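Local coordinates for protein probable benzoylformate decarboxylase (Rhodococcus jostii, PDB 7ORX) that belongs to the thiamine diphosphate-dependent enzymes and is built from three alpha/beta domains, assembled as a tetramer, at residues Ala5-Val10 with Glu136-Thr141. Sequence-based numbering, arbitrary orientation.
Sequences ATVSEV and EDVPRT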
loop_
_atom_site.group_PDB
_atom_site.type_symbol
_atom_site.label_atom_id
_atom_site.label_comp_id
_atom_site.label_asym_id
_atom_site.label_seq_id
_atom_site.Cartn_x
_atom_site.Cartn_y
_atom_site.Cartn_z
ATOM N N ALA C 5 -6.037 16.653 -31.694
ATOM C CA ALA C 5 -4.920 17.129 -30.839
ATOM C C ALA C 5 -4.328 15.899 -30.146
ATOM O O ALA C 5 -5.136 14.994 -29.879
ATOM C CB ALA C 5 -5.454 18.130 -29.834
ATOM N N THR C 6 -3.031 15.861 -29.805
ATOM C CA THR C 6 -2.416 14.736 -29.043
ATOM C C THR C 6 -2.472 15.022 -27.534
ATOM O O THR C 6 -2.774 16.176 -27.112
ATOM C CB THR C 6 -0.979 14.413 -29.467
ATOM O OG1 THR C 6 -0.188 15.566 -29.201
ATOM C CG2 THR C 6 -0.844 14.021 -30.925
ATOM N N VAL C 7 -2.244 13.984 -26.747
ATOM C CA VAL C 7 -2.291 14.067 -25.266
ATOM C C VAL C 7 -1.222 15.081 -24.815
ATOM O O VAL C 7 -1.484 15.865 -23.894
ATOM C CB VAL C 7 -2.110 12.664 -24.669
ATOM C CG1 VAL C 7 -1.707 12.714 -23.228
ATOM C CG2 VAL C 7 -3.376 11.837 -24.836
ATOM N N SER C 8 -0.069 15.077 -25.474
ATOM C CA SER C 8 1.037 16.056 -25.310
ATOM C C SER C 8 0.519 17.494 -25.582
ATOM O O SER C 8 0.743 18.381 -24.747
ATOM C CB SER C 8 2.200 15.648 -26.207
ATOM O OG SER C 8 3.223 16.641 -26.232
ATOM N N GLU C 9 -0.187 17.739 -26.688
ATOM C CA GLU C 9 -0.591 19.119 -27.059
ATOM C C GLU C 9 -1.565 19.653 -26.013
ATOM O O GLU C 9 -1.480 20.841 -25.655
ATOM C CB GLU C 9 -1.197 19.152 -28.454
ATOM C CG GLU C 9 -0.198 18.792 -29.540
ATOM C CD GLU C 9 -0.753 18.696 -30.958
ATOM O OE1 GLU C 9 -1.888 18.156 -31.156
ATOM O OE2 GLU C 9 -0.023 19.104 -31.868
ATOM N N VAL C 10 -2.449 18.800 -25.517
ATOM C CA VAL C 10 -3.501 19.253 -24.572
ATOM C C VAL C 10 -2.881 19.465 -23.194
ATOM O O VAL C 10 -3.270 20.433 -22.497
ATOM C CB VAL C 10 -4.671 18.262 -24.521
ATOM C CG1 VAL C 10 -5.676 18.687 -23.466
ATOM C CG2 VAL C 10 -5.345 18.144 -25.864
ATOM N N GLU C 136 -5.872 8.321 -22.910
ATOM C CA GLU C 136 -6.973 9.305 -23.022
ATOM C C GLU C 136 -7.099 10.090 -21.719
ATOM O O GLU C 136 -7.404 11.311 -21.742
ATOM C CB GLU C 136 -8.241 8.529 -23.338
ATOM C CG GLU C 136 -8.196 7.931 -24.741
ATOM C CD GLU C 136 -8.851 6.562 -24.892
ATOM O OE1 GLU C 136 -9.975 6.502 -25.455
ATOM O OE2 GLU C 136 -8.221 5.556 -24.446
ATOM N N ASP C 137 -6.905 9.390 -20.604
ATOM C CA ASP C 137 -7.165 9.983 -19.272
ATOM C C ASP C 137 -5.929 10.760 -18.768
ATOM O O ASP C 137 -5.937 11.191 -17.606
ATOM C CB ASP C 137 -7.585 8.885 -18.300
ATOM C CG ASP C 137 -8.322 9.414 -17.071
ATOM O OD1 ASP C 137 -9.270 10.258 -17.271
ATOM O OD2 ASP C 137 -7.948 8.982 -15.914
ATOM N N VAL C 138 -4.875 10.929 -19.567
ATOM C CA VAL C 138 -3.661 11.566 -19.045
ATOM C C VAL C 138 -3.937 13.041 -18.792
ATOM O O VAL C 138 -3.673 13.526 -17.700
ATOM C CB VAL C 138 -2.450 11.268 -19.929
ATOM C CG1 VAL C 138 -1.268 12.157 -19.601
ATOM C CG2 VAL C 138 -2.042 9.810 -19.764
ATOM N N PRO C 139 -4.535 13.823 -19.704
ATOM C CA PRO C 139 -4.828 15.227 -19.407
ATOM C C PRO C 139 -5.682 15.442 -18.151
ATOM O O PRO C 139 -5.348 16.244 -17.352
ATOM C CB PRO C 139 -5.546 15.702 -20.677
ATOM C CG PRO C 139 -4.969 14.818 -21.756
ATOM C CD PRO C 139 -4.884 13.464 -21.075
ATOM N N ARG C 140 -6.753 14.700 -17.956
ATOM C CA ARG C 140 -7.654 14.961 -16.785
ATOM C C ARG C 140 -6.925 14.536 -15.508
ATOM O O ARG C 140 -7.038 15.233 -14.501
ATOM C CB ARG C 140 -9.015 14.273 -16.968
ATOM C CG ARG C 140 -10.043 14.597 -15.887
ATOM C CD ARG C 140 -11.039 13.445 -15.657
ATOM N NE ARG C 140 -10.251 12.283 -15.308
ATOM C CZ ARG C 140 -9.732 12.066 -14.080
ATOM N NH1 ARG C 140 -10.056 12.849 -13.058
ATOM N NH2 ARG C 140 -8.940 11.024 -13.868
ATOM N N THR C 141 -6.192 13.429 -15.542
ATOM C CA THR C 141 -5.375 12.979 -14.393
ATOM C C THR C 141 -4.444 14.137 -13.975
ATOM O O THR C 141 -4.317 14.404 -12.790
ATOM C CB THR C 141 -4.619 11.694 -14.715
ATOM O OG1 THR C 141 -5.544 10.620 -14.850
ATOM C CG2 THR C 141 -3.621 11.328 -13.632
#
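Val-7 reaches over to the start of helix 138-149 with a single methyl: its CG1, turned anti to the backbone N (chi1 161°), lies 3.7 Å from Val-138 CB and 3.9 Å from Pro-139 CD. The two valine side chains, compact and branched, cross at about a right angle in this close, buried part, where Trp-166 also touches Val-7. One turn on, partly exposed Val-10 marks the looser side, its CG1 4.1 Å from Pro-139 CB. Proline suits the first turn, where a backbone nitrogen has no carbonyl one turn back in the helix to bond to, so its missing N-H costs nothing; its ring offers an apolar surface to Val-7 and Val-10. Both helices belong to the alpha/beta domain whose six-stranded parallel sheet Val-138 meets at Val-161. Toward solvent, exposed Glu-9 closes a capping box with Thr-6, carboxylate and hydroxyl serving N-H groups at the helix start: Thr-6 N donates to Glu-9 OE1 (2.9 Å), Glu-9 N weakly to Thr-6 OG1. Asp-137, at the other N-cap, instead pairs its carboxylate with the flat guanidinium of Arg-140, gripped side-on, NE 3.0 Å from OD1 and NH2 3.1 Å from OD2. Arg-140 NH1 then bonds Arg-310 O of a third subunit.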